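Local coordinates for protein oxalate--CoA ligase (Arabidopsis thaliana, PDB 5IE2) that belongs to the ANL superfamily of AMP-binding enzymes, with a large N-terminal and a smaller C-terminal domain, and binds ATP, at residues P18-L23 with L200-S205; E93-Y98 with E112-A117; Q184-S189 with E316-M321; T255-T258 with I263-I266; D427-T432 with K476-F481. All coordinates share one frame; numbering follows the deposited sequence.

Contact 1: P18-L23 with L200-S205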
# COMPACT_ATOMS: atom_id res chain seq x y z
N PRO A 18 8.56 3.85 -26.38
CA PRO A 18 8.27 2.44 -26.69
C PRO A 18 9.40 1.48 -26.37
O PRO A 18 9.09 0.33 -26.03
CB PRO A 18 8.01 2.45 -28.24
CG PRO A 18 8.77 3.71 -28.75
CD PRO A 18 8.54 4.72 -27.58
N ASP A 19 10.65 1.91 -26.52
CA ASP A 19 11.75 0.94 -26.37
C ASP A 19 12.44 1.10 -24.98
O ASP A 19 13.49 0.51 -24.71
CB ASP A 19 12.76 1.11 -27.56
CG ASP A 19 13.15 -0.24 -28.27
OD1 ASP A 19 12.57 -1.32 -27.99
OD2 ASP A 19 14.10 -0.22 -29.12
N ARG A 20 11.86 1.89 -24.06
CA ARG A 20 12.40 1.94 -22.70
C ARG A 20 11.89 0.73 -21.94
O ARG A 20 10.76 0.26 -22.19
CB ARG A 20 11.96 3.22 -21.98
CG ARG A 20 12.49 4.48 -22.68
CD ARG A 20 12.66 5.58 -21.67
NE ARG A 20 13.48 5.07 -20.58
CZ ARG A 20 14.73 5.43 -20.31
NH1 ARG A 20 15.30 6.37 -21.06
NH2 ARG A 20 15.39 4.86 -19.28
N ARG A 21 12.68 0.25 -20.98
CA ARG A 21 12.24 -0.86 -20.16
C ARG A 21 11.02 -0.45 -19.31
O ARG A 21 10.99 0.65 -18.73
CB ARG A 21 13.40 -1.32 -19.25
CG ARG A 21 13.12 -2.63 -18.49
CD ARG A 21 14.44 -3.22 -17.94
NE ARG A 21 15.02 -2.32 -16.97
CZ ARG A 21 14.71 -2.34 -15.66
NH1 ARG A 21 13.81 -3.22 -15.18
NH2 ARG A 21 15.31 -1.50 -14.85
N ALA A 22 10.05 -1.38 -19.23
CA ALA A 22 8.87 -1.20 -18.40
C ALA A 22 8.86 -2.17 -17.21
O ALA A 22 8.61 -1.75 -16.08
CB ALA A 22 7.59 -1.41 -19.25
N LEU A 23 9.06 -3.47 -17.46
CA LEU A 23 8.79 -4.50 -16.46
C LEU A 23 9.78 -5.65 -16.62
O LEU A 23 9.87 -6.26 -17.70
CB LEU A 23 7.34 -5.02 -16.62
CG LEU A 23 6.88 -6.04 -15.55
CD1 LEU A 23 6.79 -5.34 -14.23
CD2 LEU A 23 5.44 -6.53 -15.92
N LEU A 200 8.77 11.46 -10.75
CA LEU A 200 9.14 10.23 -11.46
C LEU A 200 9.26 10.54 -12.94
O LEU A 200 8.41 11.26 -13.49
CB LEU A 200 8.08 9.12 -11.26
CG LEU A 200 7.91 8.67 -9.78
CD1 LEU A 200 6.80 7.57 -9.76
CD2 LEU A 200 9.21 8.13 -9.16
N THR A 201 10.31 10.02 -13.57
CA THR A 201 10.47 10.16 -15.02
C THR A 201 10.88 8.84 -15.62
O THR A 201 11.06 7.85 -14.92
CB THR A 201 11.51 11.22 -15.40
OG1 THR A 201 12.82 10.73 -15.08
CG2 THR A 201 11.25 12.54 -14.67
N GLU A 202 11.10 8.85 -16.94
CA GLU A 202 11.37 7.58 -17.60
C GLU A 202 12.73 7.01 -17.23
O GLU A 202 13.01 5.84 -17.55
CB GLU A 202 11.26 7.75 -19.13
CG GLU A 202 12.36 8.67 -19.71
CD GLU A 202 12.03 10.19 -19.69
OE1 GLU A 202 11.11 10.66 -18.98
OE2 GLU A 202 12.73 10.95 -20.42
N SER A 203 13.61 7.77 -16.58
CA SER A 203 14.89 7.18 -16.15
C SER A 203 14.82 6.50 -14.78
O SER A 203 15.80 5.91 -14.31
CB SER A 203 16.00 8.24 -16.14
OG SER A 203 15.71 9.26 -15.21
N ASP A 204 13.66 6.55 -14.12
CA ASP A 204 13.58 5.90 -12.81
C ASP A 204 13.34 4.39 -12.91
O ASP A 204 12.94 3.85 -13.95
CB ASP A 204 12.45 6.53 -11.94
CG ASP A 204 12.88 7.92 -11.38
OD1 ASP A 204 13.94 7.95 -10.74
OD2 ASP A 204 12.22 8.96 -11.69
N SER A 205 13.62 3.71 -11.80
CA SER A 205 13.59 2.27 -11.77
C SER A 205 13.40 1.84 -10.33
O SER A 205 14.01 2.44 -9.44
CB SER A 205 14.92 1.72 -12.32
OG SER A 205 15.04 0.35 -11.99
O HOH W 1 13.43 -1.77 -12.23
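Arg20 and Arg21 meet Glu202 and Ser205 at the rim of a mixed four-stranded sheet, in which strands 21-25 and 205-207 flank strand 231-234. The loop ahead of strand 205-207 makes a type I beta turn from Thr201 to Asp204, and Arg20 lies against it. Its apolar part comes first: CD of Arg20 packs 3.6 Å from CB of Glu202. The bend at chi3 (53°) then folds the guanidinium over the turn, so that the carbonyl of Glu202 lies over one face of the group, with NH2 of Arg20 3.1 Å from O of Glu202. The angle is too poor for a hydrogen bond, and the attraction is probably electrostatic. Arginine suits this exposed place because its long chain packs while its charge stays in a polar setting. The turn is stiffened from within: N of Thr201 donates to OD2 of Asp204 (2.9 Å), a carboxylate that also forms a salt bridge with Arg283. Water joins the other pair. Arg21, whose NH1 bonds to Ser24 and Thr233, gives its NH2 to a water at 3.2 Å; Ser205, also bonded to the carbonyl of Tyr252, accepts that water's proton at OG, 2.7 Å away.

Contact 2: E93-Y98 with E112-A117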
# COMPACT_ATOMS: atom_id res chain seq x y z
N GLU A 93 -12.69 -20.71 2.22
CA GLU A 93 -13.86 -20.01 2.77
C GLU A 93 -13.77 -18.50 2.56
O GLU A 93 -14.77 -17.81 2.24
CB GLU A 93 -14.03 -20.32 4.29
CG GLU A 93 -13.96 -21.84 4.67
CD GLU A 93 -12.61 -22.53 4.39
OE1 GLU A 93 -11.56 -21.90 4.55
OE2 GLU A 93 -12.58 -23.71 3.99
N GLU A 94 -12.56 -17.99 2.77
CA GLU A 94 -12.29 -16.56 2.54
C GLU A 94 -12.47 -16.23 1.07
O GLU A 94 -13.13 -15.25 0.71
CB GLU A 94 -10.90 -16.19 3.00
CG GLU A 94 -10.75 -16.32 4.54
CD GLU A 94 -9.32 -16.11 5.04
OE1 GLU A 94 -8.38 -16.73 4.52
OE2 GLU A 94 -9.14 -15.26 5.93
N PHE A 95 -11.89 -17.05 0.20
CA PHE A 95 -12.07 -16.83 -1.24
C PHE A 95 -13.53 -16.86 -1.64
O PHE A 95 -13.96 -16.04 -2.47
CB PHE A 95 -11.31 -17.85 -2.07
CG PHE A 95 -9.87 -17.49 -2.33
CD1 PHE A 95 -9.53 -16.34 -3.05
CD2 PHE A 95 -8.84 -18.36 -1.91
CE1 PHE A 95 -8.17 -16.04 -3.34
CE2 PHE A 95 -7.50 -18.06 -2.21
CZ PHE A 95 -7.17 -16.89 -2.90
N GLU A 96 -14.31 -17.77 -1.09
CA GLU A 96 -15.71 -17.84 -1.44
C GLU A 96 -16.40 -16.55 -1.03
O GLU A 96 -17.19 -15.96 -1.82
CB GLU A 96 -16.40 -19.05 -0.79
CG GLU A 96 -17.90 -19.01 -1.00
CD GLU A 96 -18.66 -20.22 -0.45
OE1 GLU A 96 -18.02 -21.26 -0.14
OE2 GLU A 96 -19.90 -20.12 -0.34
N PHE A 97 -16.07 -16.06 0.16
CA PHE A 97 -16.64 -14.79 0.59
C PHE A 97 -16.27 -13.61 -0.34
O PHE A 97 -17.14 -12.83 -0.70
CB PHE A 97 -16.22 -14.43 2.02
CG PHE A 97 -16.74 -13.08 2.46
CD1 PHE A 97 -18.02 -12.96 2.97
CD2 PHE A 97 -15.96 -11.94 2.31
CE1 PHE A 97 -18.52 -11.72 3.37
CE2 PHE A 97 -16.46 -10.68 2.67
CZ PHE A 97 -17.75 -10.58 3.21
N TYR A 98 -14.98 -13.46 -0.67
CA TYR A 98 -14.56 -12.29 -1.43
C TYR A 98 -14.99 -12.39 -2.89
O TYR A 98 -15.26 -11.37 -3.52
CB TYR A 98 -13.03 -12.11 -1.31
CG TYR A 98 -12.66 -11.60 0.07
CD1 TYR A 98 -13.12 -10.36 0.50
CD2 TYR A 98 -11.88 -12.36 0.95
CE1 TYR A 98 -12.85 -9.89 1.77
CE2 TYR A 98 -11.58 -11.89 2.24
CZ TYR A 98 -12.07 -10.64 2.64
OH TYR A 98 -11.81 -10.12 3.90
N GLU A 112 0.12 -22.50 -12.64
CA GLU A 112 0.28 -23.43 -11.49
C GLU A 112 -1.02 -23.46 -10.66
O GLU A 112 -1.39 -24.47 -10.01
CB GLU A 112 1.46 -23.02 -10.59
CG GLU A 112 2.84 -23.08 -11.19
CD GLU A 112 3.25 -21.84 -12.03
OE1 GLU A 112 2.46 -20.88 -12.19
OE2 GLU A 112 4.41 -21.82 -12.50
N GLY A 113 -1.74 -22.35 -10.69
CA GLY A 113 -3.04 -22.34 -10.03
C GLY A 113 -3.01 -21.95 -8.55
O GLY A 113 -1.98 -21.56 -7.99
N ASN A 114 -4.18 -22.01 -7.94
CA ASN A 114 -4.37 -21.72 -6.53
C ASN A 114 -5.53 -22.58 -6.05
O ASN A 114 -6.71 -22.35 -6.41
CB ASN A 114 -4.65 -20.23 -6.31
CG ASN A 114 -4.78 -19.88 -4.82
OD1 ASN A 114 -5.66 -20.37 -4.15
ND2 ASN A 114 -3.90 -19.03 -4.33
N ALA A 115 -5.23 -23.64 -5.29
CA ALA A 115 -6.25 -24.63 -5.02
C ALA A 115 -7.44 -24.10 -4.21
O ALA A 115 -8.59 -24.37 -4.57
CB ALA A 115 -5.60 -25.88 -4.34
N PRO A 116 -7.18 -23.31 -3.14
CA PRO A 116 -8.33 -22.76 -2.42
C PRO A 116 -9.18 -21.82 -3.29
O PRO A 116 -10.41 -21.87 -3.20
CB PRO A 116 -7.69 -21.99 -1.25
CG PRO A 116 -6.38 -22.68 -1.04
CD PRO A 116 -5.91 -23.01 -2.46
N ALA A 117 -8.54 -20.99 -4.13
CA ALA A 117 -9.34 -20.06 -4.92
C ALA A 117 -10.12 -20.84 -5.96
O ALA A 117 -11.29 -20.57 -6.19
CB ALA A 117 -8.45 -18.98 -5.61
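Phe95 lays one face of its ring on Ala117: CB of Ala117 stands 3.5 Å from the ring centroid, only 5° off the ring normal, a CH-pi contact over the centre of the face. CG of Phe95 is turned anti to the carbonyl carbon and stands beside the backbone N (chi1 -86°), and in this setting the ring lies with one face over Ala117. Alanine suits the spot opposite, since a single methyl fills the space over a ring without pushing the chains apart. Pro116 adds its CB, 3.9 Å from CD2 of Phe95, bringing a rigid apolar surface to the first turn of its own helix.

Two helices of the N-terminal domain thus meet, 92-101 and the start of 115-123, joined through strand 104-110. Asn114 sits at the N-cap position of the second helix. CG of Asn114 lies opposite its backbone N, beside the carbonyl carbon, and OD1 of Asn114 accepts from N of Ala117 at 2.9 Å, a fairly straight bond (159°) whose donor is tilted out of the carbonyl plane. Asparagine serves well as a cap because its short side chain can accept from a backbone NH that has no carbonyl of an earlier turn to bond. The same OD1 lies 3.5 Å from CE2 of Phe95, with the amide almost upright to the ring. ND2 of Asn114 is held by the carbonyl of Ala88, while Tyr90 meets the Phe95 ring edge-to-face.

Contact 3: Q184-S189 with E316-M321. With ACY (acetic acid), chain E.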
# COMPACT_ATOMS: atom_id res chain seq x y z
N GLN A 184 -11.33 4.32 -13.24
CA GLN A 184 -10.22 4.72 -14.11
C GLN A 184 -9.72 6.08 -13.68
O GLN A 184 -8.51 6.36 -13.65
CB GLN A 184 -10.69 4.78 -15.58
CG GLN A 184 -10.73 3.42 -16.27
CD GLN A 184 -9.40 3.03 -16.93
OE1 GLN A 184 -8.40 3.70 -16.77
NE2 GLN A 184 -9.41 1.95 -17.69
N LEU A 185 -10.68 6.94 -13.37
CA LEU A 185 -10.33 8.29 -12.97
C LEU A 185 -9.59 8.30 -11.64
O LEU A 185 -8.58 9.01 -11.48
CB LEU A 185 -11.58 9.17 -12.93
CG LEU A 185 -11.43 10.61 -12.35
CD1 LEU A 185 -10.41 11.44 -13.13
CD2 LEU A 185 -12.83 11.34 -12.30
N ASN A 186 -10.10 7.54 -10.66
CA ASN A 186 -9.39 7.42 -9.39
C ASN A 186 -7.90 7.04 -9.64
O ASN A 186 -6.95 7.67 -9.09
CB ASN A 186 -10.04 6.35 -8.50
CG ASN A 186 -11.39 6.75 -7.88
OD1 ASN A 186 -12.21 5.87 -7.61
ND2 ASN A 186 -11.64 8.05 -7.64
N LEU A 187 -7.70 6.00 -10.44
CA LEU A 187 -6.34 5.48 -10.68
C LEU A 187 -5.45 6.51 -11.39
O LEU A 187 -4.30 6.73 -11.01
CB LEU A 187 -6.39 4.19 -11.53
CG LEU A 187 -7.09 2.99 -10.84
CD1 LEU A 187 -7.07 1.80 -11.82
CD2 LEU A 187 -6.38 2.53 -9.62
N ALA A 188 -5.98 7.11 -12.47
CA ALA A 188 -5.23 8.14 -13.20
C ALA A 188 -4.84 9.32 -12.31
O ALA A 188 -3.72 9.79 -12.33
CB ALA A 188 -6.06 8.64 -14.39
N SER A 189 -5.77 9.78 -11.47
CA SER A 189 -5.49 10.84 -10.54
C SER A 189 -4.36 10.48 -9.59
O SER A 189 -3.46 11.28 -9.38
CB SER A 189 -6.77 11.20 -9.72
OG SER A 189 -7.78 11.62 -10.64
N GLU A 316 -9.22 4.08 0.38
CA GLU A 316 -10.32 4.95 -0.10
C GLU A 316 -9.88 6.19 -0.89
O GLU A 316 -10.68 6.82 -1.60
CB GLU A 316 -11.17 5.45 1.09
CG GLU A 316 -12.00 4.40 1.77
CD GLU A 316 -11.26 3.77 2.98
OE1 GLU A 316 -10.01 3.65 2.92
OE2 GLU A 316 -11.94 3.42 3.97
N ALA A 317 -8.61 6.55 -0.75
CA ALA A 317 -8.00 7.68 -1.47
C ALA A 317 -7.22 7.17 -2.70
O ALA A 317 -6.42 7.90 -3.25
CB ALA A 317 -7.02 8.45 -0.49
N THR A 318 -7.42 5.90 -3.08
CA THR A 318 -6.57 5.27 -4.13
C THR A 318 -5.08 5.51 -3.74
O THR A 318 -4.26 5.95 -4.54
CB THR A 318 -6.92 5.81 -5.57
OG1 THR A 318 -8.34 5.75 -5.69
CG2 THR A 318 -6.34 4.90 -6.69
N HIS A 319 -4.77 5.19 -2.50
CA HIS A 319 -3.42 5.35 -1.92
C HIS A 319 -3.15 6.83 -1.53
O HIS A 319 -3.73 7.33 -0.56
CB HIS A 319 -2.33 4.76 -2.87
CG HIS A 319 -0.98 4.61 -2.22
ND1 HIS A 319 -0.80 3.97 -1.00
CD2 HIS A 319 0.25 5.06 -2.60
CE1 HIS A 319 0.49 4.04 -0.67
NE2 HIS A 319 1.15 4.69 -1.61
N LEU A 320 -2.27 7.53 -2.25
CA LEU A 320 -1.64 8.75 -1.73
C LEU A 320 -2.63 9.89 -1.34
O LEU A 320 -3.50 10.30 -2.15
CB LEU A 320 -0.67 9.29 -2.80
CG LEU A 320 0.03 10.61 -2.42
CD1 LEU A 320 0.97 10.37 -1.28
CD2 LEU A 320 0.78 11.11 -3.68
N MET A 321 -2.46 10.40 -0.12
CA MET A 321 -3.11 11.63 0.31
C MET A 321 -2.06 12.76 0.50
O MET A 321 -2.19 13.85 -0.09
CB MET A 321 -3.88 11.41 1.62
CG MET A 321 -5.14 10.52 1.37
SD MET A 321 -6.00 10.17 2.93
CE MET A 321 -4.89 8.90 3.64
C ACY E . -1.77 2.73 1.95
O ACY E . -0.48 2.78 1.96
OXT ACY E . -2.48 3.16 0.99
CH3 ACY E . -2.47 2.18 3.16
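Thr318 carries most of this buried contact, reaching across to Asn186 and Leu187 on the first turn of helix 184-198. Its backbone takes left-handed helical angles (51°/50°) just ahead of strand 319-323, and from there its two branches divide the work. The hydroxyl branch goes to Asn186: OG1 of Thr318 rests 3.3 Å from CB of Asn186, the two side chains crossing at about a right angle. The methyl branch goes to Leu187, with CG2 of Thr318 3.8 Å from CD2 of Leu187, and it also lies near O of Asn186. Threonine fits because one small residue offers both a polar and an apolar face to the helix.

The polar ends look elsewhere. OG1 of Thr318 is hydrogen-bonded to the carbonyl of Asn369 and ND2 of Asn186 to that of Pro368, so neighbouring carbonyls tie together the helix and the loop leading into the strand. The next residue, His319, takes no part across the contact; its ND1 donates to OXT of an acetic acid, probably from the crystallisation liquor, at 2.7 Å. The side chain of Thr318 is about 10 Å from the bound ATP. The chemistry implies that these two segments meet by van der Waals packing, their buried amide and hydroxyl satisfied by a shared third element, while Ser190, further along the helix, bonds directly to O of Thr318.

Contact 4: T255-T258 with I263-I266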
# COMPACT_ATOMS: atom_id res chain seq x y z
N THR A 255 16.49 3.50 -8.75
CA THR A 255 16.71 4.87 -8.32
C THR A 255 15.88 5.20 -7.08
O THR A 255 16.04 6.29 -6.52
CB THR A 255 16.33 5.88 -9.42
OG1 THR A 255 14.97 5.67 -9.80
CG2 THR A 255 17.24 5.71 -10.69
N TRP A 256 14.97 4.30 -6.71
CA TRP A 256 14.16 4.54 -5.49
C TRP A 256 13.49 3.23 -5.10
O TRP A 256 13.46 2.27 -5.91
CB TRP A 256 13.09 5.64 -5.78
CG TRP A 256 12.04 5.22 -6.75
CD1 TRP A 256 12.21 5.00 -8.11
CD2 TRP A 256 10.67 4.91 -6.46
NE1 TRP A 256 11.01 4.62 -8.67
CE2 TRP A 256 10.03 4.60 -7.69
CE3 TRP A 256 9.89 4.96 -5.27
CZ2 TRP A 256 8.64 4.29 -7.79
CZ3 TRP A 256 8.49 4.67 -5.35
CH2 TRP A 256 7.89 4.30 -6.61
N TYR A 257 12.88 3.18 -3.90
CA TYR A 257 11.91 2.13 -3.60
C TYR A 257 10.93 2.68 -2.54
O TYR A 257 11.19 3.72 -1.91
CB TYR A 257 12.56 0.78 -3.10
CG TYR A 257 13.07 0.76 -1.67
CD1 TYR A 257 12.31 0.20 -0.64
CD2 TYR A 257 14.32 1.28 -1.36
CE1 TYR A 257 12.77 0.16 0.68
CE2 TYR A 257 14.80 1.25 -0.06
CZ TYR A 257 14.02 0.67 0.96
OH TYR A 257 14.49 0.65 2.25
N THR A 258 9.83 1.96 -2.40
CA THR A 258 8.83 2.32 -1.39
C THR A 258 8.50 1.08 -0.59
O THR A 258 8.43 -0.06 -1.16
CB THR A 258 7.57 2.94 -2.06
OG1 THR A 258 6.65 3.36 -1.04
CG2 THR A 258 6.85 1.91 -2.98
N ILE A 263 8.86 -3.53 6.72
CA ILE A 263 9.79 -4.00 5.70
C ILE A 263 11.10 -3.20 5.74
O ILE A 263 12.20 -3.80 5.64
CB ILE A 263 9.13 -3.93 4.28
CG1 ILE A 263 8.00 -4.95 4.16
CG2 ILE A 263 10.18 -4.12 3.17
CD1 ILE A 263 8.48 -6.43 4.28
N HIS A 264 11.02 -1.87 5.90
CA HIS A 264 12.24 -1.09 6.09
C HIS A 264 13.07 -1.65 7.29
O HIS A 264 14.30 -1.71 7.22
CB HIS A 264 11.94 0.39 6.36
CG HIS A 264 11.44 1.12 5.16
ND1 HIS A 264 12.14 1.15 3.97
CD2 HIS A 264 10.31 1.84 4.95
CE1 HIS A 264 11.48 1.89 3.09
NE2 HIS A 264 10.36 2.32 3.66
N GLN A 265 12.40 -2.05 8.37
CA GLN A 265 13.14 -2.62 9.53
C GLN A 265 13.84 -3.92 9.17
O GLN A 265 14.99 -4.16 9.61
CB GLN A 265 12.20 -2.84 10.71
CG GLN A 265 11.80 -1.51 11.40
CD GLN A 265 10.63 -1.69 12.36
OE1 GLN A 265 9.50 -1.95 11.92
NE2 GLN A 265 10.90 -1.55 13.68
N ILE A 266 13.17 -4.77 8.40
CA ILE A 266 13.85 -6.00 7.93
C ILE A 266 15.08 -5.71 7.05
O ILE A 266 16.14 -6.38 7.19
CB ILE A 266 12.85 -6.91 7.17
CG1 ILE A 266 11.80 -7.39 8.17
CG2 ILE A 266 13.57 -8.09 6.46
CD1 ILE A 266 10.64 -8.13 7.59
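The hydroxyl of Tyr257 is hydrogen-bonded to His264: ND1 of His264 lies 3.0 Å from OH of Tyr257. With the proton placed on ND1 the bond is bent (137°), yet the oxygen sits in the imidazole plane, only 3° out of it. Around this bond the rings fit closely. CE1 of His264 comes within 3.2 Å of CE1 of Tyr257, a tight approach, and the ring planes stand at 54° with centroids 5.2 Å apart, an oblique pairing. The two side chains run antiparallel past one another.

CG of Tyr257 stands between the backbone N and the carbonyl carbon, a torsion that directs the ring towards His264. Tyrosine is apt here: its length spans the gap from strand to helix, its ring fills the core and its hydroxyl supplies a polar end.

The two segments are the first strand and the helix of a beta-alpha-beta unit, 256-259, 261-273 and 284-287, in which strand 256-259 lies at the edge of a five-stranded sheet. Phe245 packs edge-to-face on Tyr257, and Leu300 covers both rings from helix 294-304. The other nitrogen of the buried imidazole, NE2, is hydrogen-bonded to the carbonyl of Arg286 in the next strand, which probably fixes the rotation of the ring. Facing a carbonyl, NE2 must donate; donation from ND1 as well would be consistent with a doubly protonated, cationic imidazole, whereas a neutral ring would need the tyrosine hydroxyl to donate to ND1.

Contact 5: D427-T432 with K476-F481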
# COMPACT_ATOMS: atom_id res chain seq x y z
N ASP A 427 5.08 4.27 20.46
CA ASP A 427 5.84 3.32 19.62
C ASP A 427 7.19 3.88 19.21
O ASP A 427 8.23 3.16 19.17
CB ASP A 427 5.13 2.99 18.28
CG ASP A 427 3.88 2.14 18.42
OD1 ASP A 427 3.58 1.67 19.52
OD2 ASP A 427 3.19 1.93 17.38
N ALA A 428 7.14 5.15 18.80
CA ALA A 428 8.36 5.80 18.35
C ALA A 428 9.38 5.82 19.49
O ALA A 428 10.58 5.63 19.27
CB ALA A 428 8.07 7.23 17.86
N VAL A 429 8.91 6.04 20.71
CA VAL A 429 9.88 5.99 21.83
C VAL A 429 10.42 4.57 22.06
O VAL A 429 11.62 4.37 22.28
CB VAL A 429 9.26 6.57 23.14
CG1 VAL A 429 10.08 6.14 24.40
CG2 VAL A 429 9.12 8.13 23.06
N LEU A 430 9.55 3.57 22.02
CA LEU A 430 10.00 2.18 22.28
C LEU A 430 11.09 1.78 21.33
O LEU A 430 12.07 1.12 21.72
CB LEU A 430 8.85 1.22 22.12
CG LEU A 430 7.79 1.42 23.19
CD1 LEU A 430 6.54 0.55 22.87
CD2 LEU A 430 8.43 1.10 24.54
N LEU A 431 10.93 2.14 20.06
CA LEU A 431 11.95 1.76 19.08
C LEU A 431 13.33 2.41 19.28
O LEU A 431 14.30 2.01 18.63
CB LEU A 431 11.45 2.10 17.65
CG LEU A 431 10.29 1.23 17.18
CD1 LEU A 431 9.88 1.58 15.72
CD2 LEU A 431 10.62 -0.26 17.27
N THR A 432 13.41 3.45 20.12
CA THR A 432 14.72 4.07 20.38
C THR A 432 15.47 3.37 21.51
O THR A 432 16.63 3.69 21.76
CB THR A 432 14.65 5.58 20.73
OG1 THR A 432 14.04 5.77 22.01
CG2 THR A 432 13.83 6.35 19.70
N LYS A 476 11.84 8.14 31.11
CA LYS A 476 12.78 9.24 30.84
C LYS A 476 12.46 10.04 29.56
O LYS A 476 13.02 11.10 29.33
CB LYS A 476 14.21 8.68 30.83
CG LYS A 476 14.76 8.68 32.28
CD LYS A 476 16.03 7.84 32.50
CE LYS A 476 16.58 8.00 33.94
NZ LYS A 476 16.74 9.44 34.38
N ASN A 477 11.49 9.58 28.78
CA ASN A 477 11.25 10.10 27.44
C ASN A 477 9.81 10.44 27.19
O ASN A 477 9.47 10.85 26.09
CB ASN A 477 11.72 9.09 26.39
CG ASN A 477 13.24 8.98 26.36
OD1 ASN A 477 13.91 9.87 25.84
ND2 ASN A 477 13.79 7.92 26.96
N LEU A 478 8.95 10.28 28.19
CA LEU A 478 7.49 10.55 28.01
C LEU A 478 6.94 11.13 29.30
O LEU A 478 7.44 10.78 30.36
CB LEU A 478 6.74 9.25 27.65
CG LEU A 478 7.01 8.60 26.31
CD1 LEU A 478 6.54 7.20 26.29
CD2 LEU A 478 6.21 9.40 25.26
N ALA A 479 5.93 12.01 29.24
CA ALA A 479 5.16 12.41 30.43
C ALA A 479 4.67 11.13 31.12
O ALA A 479 4.27 10.20 30.43
CB ALA A 479 3.96 13.31 30.02
N ALA A 480 4.60 11.13 32.46
CA ALA A 480 4.38 9.88 33.20
C ALA A 480 3.07 9.20 32.76
O ALA A 480 3.04 7.99 32.65
CB ALA A 480 4.39 10.13 34.69
N PHE A 481 2.03 9.97 32.46
CA PHE A 481 0.73 9.35 32.16
C PHE A 481 0.76 8.53 30.87
O PHE A 481 -0.10 7.66 30.67
CB PHE A 481 -0.41 10.39 32.11
CG PHE A 481 -0.50 11.16 30.82
CD1 PHE A 481 -1.32 10.73 29.78
CD2 PHE A 481 0.19 12.35 30.67
CE1 PHE A 481 -1.43 11.46 28.57
CE2 PHE A 481 0.08 13.11 29.47
CZ PHE A 481 -0.74 12.65 28.42
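Val429 sets its two methyl groups against Asn477 and Leu478, joining two helical elements of the C-terminal domain of this ANL-superfamily enzyme: helix 423-430 and the end of helix 467-477 with the chain that leaves it. The first shell is wholly van der Waals. CG2 of Val429 meets CD2 of Leu478 at 3.9 Å, the two branched side chains reaching toward each other tip to tip. On the other branch, CG1 of Val429 touches CB of Asn477, also at 3.9 Å, and lies 4.2 Å from CD1 of Leu478. One methyl thus serves both partners. Chi1 of 163° orients the fork, with CG1 anti to the backbone N and CG2 anti to the carbonyl carbon. Valine suits the place, being broad close to its backbone and stiff on a helix, while Leu478, in an extended backbone, reaches to meet it.

Behind this lies what holds the partners in place. Asn477 gives only its CB to the contact; its amide nitrogen bonds to the carbonyl of Phe473 one turn back, and Phe473 itself packs on Val429 and Thr432. Asp427 anchors helix 423-430 through a salt bridge to Arg503. Further along the chain, Thr432 folds back on Val429, whose carbonyl oxygen is gripped twice. N of Thr432 donates to O of Val429 at 3.0 Å, and OG1 of Thr432 donates to the same O at 2.8 Å, in the carbonyl plane and on a lone pair.

Contacts 3 and 4 are buried and reach the same five-stranded sheet, on opposite sides of the chain's centre, whereas contacts 1 and 5 lie at the surface and contact 2 is partly buried. The chemistry differs with place: contact 4 joins its segments by a direct hydrogen bond, contact 3 sends its polar ends to a third element, and contact 1 relies on charge and water. Contacts 2 and 5 are mainly apolar, each beside a helix end. Contact 1 touches contact 4 where Asp204 and Ser205 meet Thr255. Contact 5, in the C-terminal domain, touches contact 4 through Leu431 and Gln265. Contacts 2 and 3 touch no others; their nearest atoms are about 14 Å apart.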